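PDB 6HBE: copper-containing nitrite reductase from Thermus scotoductus, which probably reduces nitrite to nitric oxide in denitrification, as a copper-containing homotrimer with electrons taken from cytochrome c. Local coordinates for residues C[389-403]-C[417-431]. Residues are numbered along the deposited sequence; the frame is centred on the assembly and turned at random.
With CU (copper (II) ion), chain L.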
loop_
_atom_site.group_PDB
_atom_site.type_symbol
_atom_site.label_atom_id
_atom_site.label_comp_id
_atom_site.label_asym_id
_atom_site.label_seq_id
_atom_site.Cartn_x
_atom_site.Cartn_y
_atom_site.Cartn_z
ATOM N N ARG C 389 -16.219 8.094 -18.019
ATOM C CA ARG C 389 -17.312 9.050 -17.906
ATOM C C ARG C 389 -18.513 8.410 -17.239
ATOM O O ARG C 389 -18.753 7.217 -17.403
ATOM C CB ARG C 389 -17.743 9.584 -19.285
ATOM C CG ARG C 389 -16.832 10.632 -19.884
ATOM C CD ARG C 389 -17.420 11.290 -21.154
ATOM N NE ARG C 389 -18.012 10.291 -22.048
ATOM C CZ ARG C 389 -17.372 9.533 -22.954
ATOM N NH1 ARG C 389 -16.069 9.649 -23.187
ATOM N NH2 ARG C 389 -18.070 8.647 -23.673
ATOM N N HIS C 390 -19.254 9.205 -16.481
ATOM C CA HIS C 390 -20.448 8.763 -15.759
ATOM C C HIS C 390 -21.522 9.839 -15.748
ATOM O O HIS C 390 -21.216 11.046 -15.843
ATOM C CB HIS C 390 -20.150 8.448 -14.284
ATOM C CG HIS C 390 -19.085 7.429 -14.102
ATOM N ND1 HIS C 390 -19.255 6.120 -14.486
ATOM C CD2 HIS C 390 -17.820 7.531 -13.631
ATOM C CE1 HIS C 390 -18.141 5.447 -14.237
ATOM N NE2 HIS C 390 -17.256 6.278 -13.715
ATOM N N ASP C 391 -22.768 9.384 -15.564
ATOM C CA ASP C 391 -23.880 10.255 -15.197
ATOM C C ASP C 391 -24.615 9.622 -14.034
ATOM O O ASP C 391 -24.229 8.536 -13.533
ATOM C CB ASP C 391 -24.792 10.564 -16.426
ATOM C CG ASP C 391 -25.537 9.324 -16.992
ATOM O OD1 ASP C 391 -25.714 8.297 -16.297
ATOM O OD2 ASP C 391 -26.005 9.400 -18.159
ATOM N N ALA C 392 -25.663 10.302 -13.568
ATOM C CA ALA C 392 -26.558 9.740 -12.569
ATOM C C ALA C 392 -28.004 9.992 -13.050
ATOM O O ALA C 392 -28.349 11.148 -13.290
ATOM C CB ALA C 392 -26.325 10.400 -11.221
ATOM N N VAL C 393 -28.803 8.923 -13.180
ATOM C CA VAL C 393 -30.203 8.969 -13.712
ATOM C C VAL C 393 -31.146 8.184 -12.773
ATOM O O VAL C 393 -30.938 6.990 -12.508
ATOM C CB VAL C 393 -30.297 8.415 -15.170
ATOM C CG1 VAL C 393 -29.239 9.030 -16.074
ATOM C CG2 VAL C 393 -30.155 6.896 -15.245
ATOM N N VAL C 394 -32.163 8.849 -12.227
ATOM C CA VAL C 394 -33.100 8.169 -11.333
ATOM C C VAL C 394 -33.922 7.133 -12.114
ATOM O O VAL C 394 -34.419 7.429 -13.219
ATOM C CB VAL C 394 -34.021 9.160 -10.615
ATOM C CG1 VAL C 394 -35.102 8.435 -9.813
ATOM C CG2 VAL C 394 -33.215 10.039 -9.693
ATOM N N ILE C 395 -34.039 5.928 -11.553
ATOM C CA ILE C 395 -34.865 4.864 -12.148
ATOM C C ILE C 395 -35.949 4.283 -11.212
ATOM O O ILE C 395 -36.682 3.380 -11.625
ATOM C CB ILE C 395 -34.000 3.725 -12.738
ATOM C CG1 ILE C 395 -33.085 3.098 -11.674
ATOM C CG2 ILE C 395 -33.189 4.257 -13.910
ATOM C CD1 ILE C 395 -32.957 1.594 -11.785
ATOM N N ASP C 396 -36.060 4.810 -9.985
ATOM C CA ASP C 396 -37.082 4.422 -9.007
ATOM C C ASP C 396 -37.443 5.708 -8.266
ATOM O O ASP C 396 -36.642 6.232 -7.476
ATOM C CB ASP C 396 -36.557 3.337 -8.043
ATOM C CG ASP C 396 -37.625 2.823 -7.045
ATOM O OD1 ASP C 396 -38.577 3.548 -6.689
ATOM O OD2 ASP C 396 -37.493 1.678 -6.575
ATOM N N VAL C 397 -38.651 6.204 -8.531
ATOM C CA VAL C 397 -39.068 7.541 -8.147
ATOM C C VAL C 397 -40.028 7.413 -6.971
ATOM O O VAL C 397 -41.117 6.846 -7.138
ATOM C CB VAL C 397 -39.786 8.243 -9.330
ATOM C CG1 VAL C 397 -40.099 9.703 -9.006
ATOM C CG2 VAL C 397 -38.937 8.144 -10.595
ATOM N N GLN C 398 -39.611 7.893 -5.790
ATOM C CA GLN C 398 -40.490 7.964 -4.600
ATOM C C GLN C 398 -40.400 9.351 -3.967
ATOM O O GLN C 398 -40.215 9.523 -2.767
ATOM C CB GLN C 398 -40.196 6.834 -3.603
ATOM C CG GLN C 398 -40.879 5.528 -3.988
ATOM C CD GLN C 398 -40.217 4.292 -3.401
ATOM O OE1 GLN C 398 -39.008 4.094 -3.549
ATOM N NE2 GLN C 398 -41.013 3.428 -2.756
ATOM N N GLY C 399 -40.582 10.340 -4.815
ATOM C CA GLY C 399 -40.514 11.730 -4.418
ATOM C C GLY C 399 -40.740 12.619 -5.629
ATOM O O GLY C 399 -40.769 12.131 -6.758
ATOM N N PRO C 400 -40.923 13.918 -5.406
ATOM C CA PRO C 400 -41.243 14.834 -6.500
ATOM C C PRO C 400 -40.056 15.421 -7.279
ATOM O O PRO C 400 -40.296 16.236 -8.164
ATOM C CB PRO C 400 -41.999 15.952 -5.774
ATOM C CG PRO C 400 -41.362 15.982 -4.422
ATOM C CD PRO C 400 -41.086 14.562 -4.083
ATOM N N GLU C 401 -38.803 15.033 -6.990
ATOM C CA GLU C 401 -37.656 15.651 -7.673
ATOM C C GLU C 401 -36.667 14.660 -8.332
ATOM O O GLU C 401 -35.465 14.757 -8.132
ATOM C CB GLU C 401 -36.924 16.575 -6.697
ATOM C CG GLU C 401 -37.785 17.690 -6.104
ATOM C CD GLU C 401 -37.075 18.438 -4.983
ATOM O OE1 GLU C 401 -36.667 17.800 -3.989
ATOM O OE2 GLU C 401 -36.929 19.673 -5.082
ATOM N N PRO C 402 -37.167 13.736 -9.165
ATOM C CA PRO C 402 -36.226 12.880 -9.904
ATOM C C PRO C 402 -35.295 13.731 -10.781
ATOM O O PRO C 402 -35.613 14.885 -11.071
ATOM C CB PRO C 402 -37.138 11.957 -10.715
ATOM C CG PRO C 402 -38.427 12.728 -10.861
ATOM C CD PRO C 402 -38.564 13.542 -9.606
ATOM N N PHE C 403 -34.126 13.186 -11.141
ATOM C CA PHE C 403 -33.063 13.990 -11.752
ATOM C C PHE C 403 -32.297 13.177 -12.778
ATOM O O PHE C 403 -32.382 11.928 -12.799
ATOM C CB PHE C 403 -32.126 14.580 -10.685
ATOM C CG PHE C 403 -31.462 13.540 -9.781
ATOM C CD1 PHE C 403 -30.275 12.891 -10.174
ATOM C CD2 PHE C 403 -32.002 13.228 -8.540
ATOM C CE1 PHE C 403 -29.677 11.945 -9.351
ATOM C CE2 PHE C 403 -31.393 12.283 -7.707
ATOM C CZ PHE C 403 -30.223 11.641 -8.125
ATOM N N THR C 417 -30.093 20.910 -5.866
ATOM C CA THR C 417 -30.624 21.310 -4.561
ATOM C C THR C 417 -31.976 20.623 -4.355
ATOM O O THR C 417 -32.861 20.747 -5.220
ATOM C CB THR C 417 -30.795 22.836 -4.499
ATOM O OG1 THR C 417 -29.541 23.463 -4.799
ATOM C CG2 THR C 417 -31.272 23.296 -3.112
ATOM N N PHE C 418 -32.120 19.904 -3.238
ATOM C CA PHE C 418 -33.336 19.160 -2.895
ATOM C C PHE C 418 -34.170 19.978 -1.878
ATOM O O PHE C 418 -33.677 20.324 -0.808
ATOM C CB PHE C 418 -32.987 17.756 -2.329
ATOM C CG PHE C 418 -32.398 16.821 -3.352
ATOM C CD1 PHE C 418 -33.215 16.059 -4.170
ATOM C CD2 PHE C 418 -31.021 16.703 -3.493
ATOM C CE1 PHE C 418 -32.679 15.205 -5.123
ATOM C CE2 PHE C 418 -30.476 15.861 -4.449
ATOM C CZ PHE C 418 -31.302 15.099 -5.258
ATOM N N THR C 419 -35.412 20.312 -2.241
ATOM C CA THR C 419 -36.299 21.175 -1.399
ATOM C C THR C 419 -37.468 20.458 -0.695
ATOM O O THR C 419 -38.111 21.037 0.199
ATOM C CB THR C 419 -36.924 22.312 -2.252
ATOM O OG1 THR C 419 -37.757 21.741 -3.273
ATOM C CG2 THR C 419 -35.823 23.191 -2.890
ATOM N N LYS C 420 -37.744 19.215 -1.086
ATOM C CA LYS C 420 -38.882 18.469 -0.565
ATOM C C LYS C 420 -38.444 17.056 -0.190
ATOM O O LYS C 420 -37.480 16.552 -0.781
ATOM C CB LYS C 420 -39.967 18.382 -1.646
ATOM C CG LYS C 420 -40.499 19.723 -2.152
ATOM C CD LYS C 420 -41.745 19.524 -3.007
ATOM C CE LYS C 420 -41.991 20.688 -3.958
ATOM N NZ LYS C 420 -42.287 21.944 -3.225
ATOM N N PRO C 421 -39.145 16.416 0.778
ATOM C CA PRO C 421 -38.804 15.047 1.155
ATOM C C PRO C 421 -39.118 14.037 0.067
ATOM O O PRO C 421 -39.964 14.294 -0.803
ATOM C CB PRO C 421 -39.634 14.787 2.422
ATOM C CG PRO C 421 -40.743 15.772 2.393
ATOM C CD PRO C 421 -40.298 16.934 1.551
ATOM N N GLY C 422 -38.428 12.893 0.126
ATOM C CA GLY C 422 -38.525 11.856 -0.908
ATOM C C GLY C 422 -37.326 10.909 -0.898
ATOM O O GLY C 422 -36.331 11.176 -0.210
ATOM N N GLU C 423 -37.436 9.796 -1.628
ATOM C CA GLU C 423 -36.274 8.950 -1.917
ATOM C C GLU C 423 -36.209 8.494 -3.364
ATOM O O GLU C 423 -37.237 8.452 -4.083
ATOM C CB GLU C 423 -36.178 7.765 -0.954
ATOM C CG GLU C 423 -37.460 7.030 -0.630
ATOM C CD GLU C 423 -37.230 5.926 0.402
ATOM O OE1 GLU C 423 -36.202 5.217 0.311
ATOM O OE2 GLU C 423 -38.078 5.767 1.300
ATOM N N TYR C 424 -34.974 8.188 -3.787
ATOM C CA TYR C 424 -34.634 7.945 -5.190
ATOM C C TYR C 424 -33.528 6.898 -5.288
ATOM O O TYR C 424 -32.530 7.002 -4.566
ATOM C CB TYR C 424 -34.143 9.245 -5.842
ATOM C CG TYR C 424 -35.054 10.428 -5.579
ATOM C CD1 TYR C 424 -36.175 10.656 -6.389
ATOM C CD2 TYR C 424 -34.825 11.290 -4.508
ATOM C CE1 TYR C 424 -37.032 11.723 -6.140
ATOM C CE2 TYR C 424 -35.675 12.363 -4.248
ATOM C CZ TYR C 424 -36.783 12.569 -5.070
ATOM O OH TYR C 424 -37.647 13.619 -4.830
ATOM N N VAL C 425 -33.701 5.913 -6.169
ATOM C CA VAL C 425 -32.625 5.011 -6.556
ATOM C C VAL C 425 -32.164 5.485 -7.920
ATOM O O VAL C 425 -33.004 5.689 -8.802
ATOM C CB VAL C 425 -33.084 3.535 -6.640
ATOM C CG1 VAL C 425 -31.909 2.605 -6.925
ATOM C CG2 VAL C 425 -33.802 3.128 -5.367
ATOM N N TYR C 426 -30.851 5.676 -8.097
ATOM C CA TYR C 426 -30.289 6.127 -9.370
ATOM C C TYR C 426 -29.195 5.177 -9.856
ATOM O O TYR C 426 -28.594 4.442 -9.060
ATOM C CB TYR C 426 -29.790 7.588 -9.288
ATOM C CG TYR C 426 -28.646 7.819 -8.309
ATOM C CD1 TYR C 426 -28.886 8.031 -6.950
ATOM C CD2 TYR C 426 -27.320 7.824 -8.744
ATOM C CE1 TYR C 426 -27.838 8.227 -6.050
ATOM C CE2 TYR C 426 -26.262 8.013 -7.838
ATOM C CZ TYR C 426 -26.511 8.203 -6.501
ATOM O OH TYR C 426 -25.472 8.417 -5.586
ATOM N N ILE C 427 -28.986 5.172 -11.170
ATOM C CA ILE C 427 -27.899 4.428 -11.818
ATOM C C ILE C 427 -27.083 5.347 -12.698
ATOM O O ILE C 427 -27.447 6.501 -12.925
ATOM C CB ILE C 427 -28.407 3.204 -12.665
ATOM C CG1 ILE C 427 -29.294 3.640 -13.846
ATOM C CG2 ILE C 427 -29.157 2.216 -11.786
ATOM C CD1 ILE C 427 -29.743 2.505 -14.746
ATOM N N CYS C 428 -25.984 4.820 -13.228
ATOM C CA CYS C 428 -25.335 5.419 -14.386
ATOM C C CYS C 428 -25.874 4.784 -15.666
ATOM O O CYS C 428 -25.932 3.552 -15.783
ATOM C CB CYS C 428 -23.831 5.231 -14.286
ATOM S SG CYS C 428 -22.933 5.801 -15.712
ATOM N N SER C 429 -26.253 5.607 -16.647
ATOM C CA SER C 429 -26.831 5.071 -17.893
ATOM C C SER C 429 -25.768 4.405 -18.766
ATOM O O SER C 429 -26.085 3.493 -19.526
ATOM C CB SER C 429 -27.584 6.173 -18.682
ATOM O OG SER C 429 -26.715 7.163 -19.184
ATOM N N ILE C 430 -24.508 4.818 -18.596
ATOM C CA ILE C 430 -23.379 4.245 -19.339
ATOM C C ILE C 430 -23.067 2.848 -18.788
ATOM O O ILE C 430 -22.836 1.898 -19.561
ATOM C CB ILE C 430 -22.144 5.190 -19.288
ATOM C CG1 ILE C 430 -22.516 6.582 -19.838
ATOM C CG2 ILE C 430 -20.952 4.649 -20.096
ATOM C CD1 ILE C 430 -21.467 7.667 -19.649
ATOM N N HIS C 431 -23.036 2.747 -17.459
ATOM C CA HIS C 431 -22.715 1.520 -16.713
ATOM C C HIS C 431 -23.885 1.190 -15.772
ATOM O O HIS C 431 -23.872 1.549 -14.587
ATOM C CB HIS C 431 -21.410 1.726 -15.899
ATOM C CG HIS C 431 -20.296 2.365 -16.672
ATOM N ND1 HIS C 431 -19.963 3.705 -16.555
ATOM C CD2 HIS C 431 -19.434 1.841 -17.573
ATOM C CE1 HIS C 431 -18.940 3.968 -17.343
ATOM N NE2 HIS C 431 -18.607 2.860 -17.981
HETATM CU CU CU L . -20.794 5.099 -15.376
#
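With chi1 at 175°, Cys428 turns SG away from its backbone N and onto a copper ion, where His390, its CG anti to the carbonyl carbon (chi1 -57°), brings ND1. With His431 they bind the metal of a cupredoxin domain of the plastocyanin/azurin family; Met434 completes the site. Copper lies 2.3 Å from Cys428 SG and 2.0 Å from His431 ND1. The sulfur sits in the plane of the His390 ring, at its edge, and the two imidazoles meet rim to rim with planes at 59°. His390 binds through ND1 while Asp377 accepts a hydrogen bond from NE2, so the ring is held from two sides. The N-H of Asp391 points almost straight at Cys428 SG, 3.6 Å from N to sulfur.

The Asp391 carboxylate grips Ser429 twice. Asp391 OD1 takes the backbone N-H, 2.8 Å from Ser429 N. Asp391 OD2 accepts the hydroxyl on its syn lone pair, 2.6 Å from Ser429 OG. Replacing Asp391 with alanine removes both acceptors, and the Ser429 N-H and hydroxyl would probably lose their mates, leaving the turn after Cys428 freer to shift.

Beyond the site, strands 393-398 and 422-427 pair antiparallel. Ile395 and Asp396 both face Val425 in a classic beta bulge. Ala392 CB packs against Tyr426 CD2, and Phe403 CZ lies obliquely against the same ring. Phe418 CZ approaches Phe403 CE2 at 3.7 Å. Phe403 thus links Phe418 and Tyr426 in an aromatic cluster, and Val394 CG2 covers the centre of one Phe403 face. At the far end, Glu401 OE2 accepts from Thr419 N on its syn lone pair and from Thr419 OG1 above the carboxylate plane. Tyr424 OH accepts the backbone N-H of the same glutamate, 2.8 Å from Glu401 N.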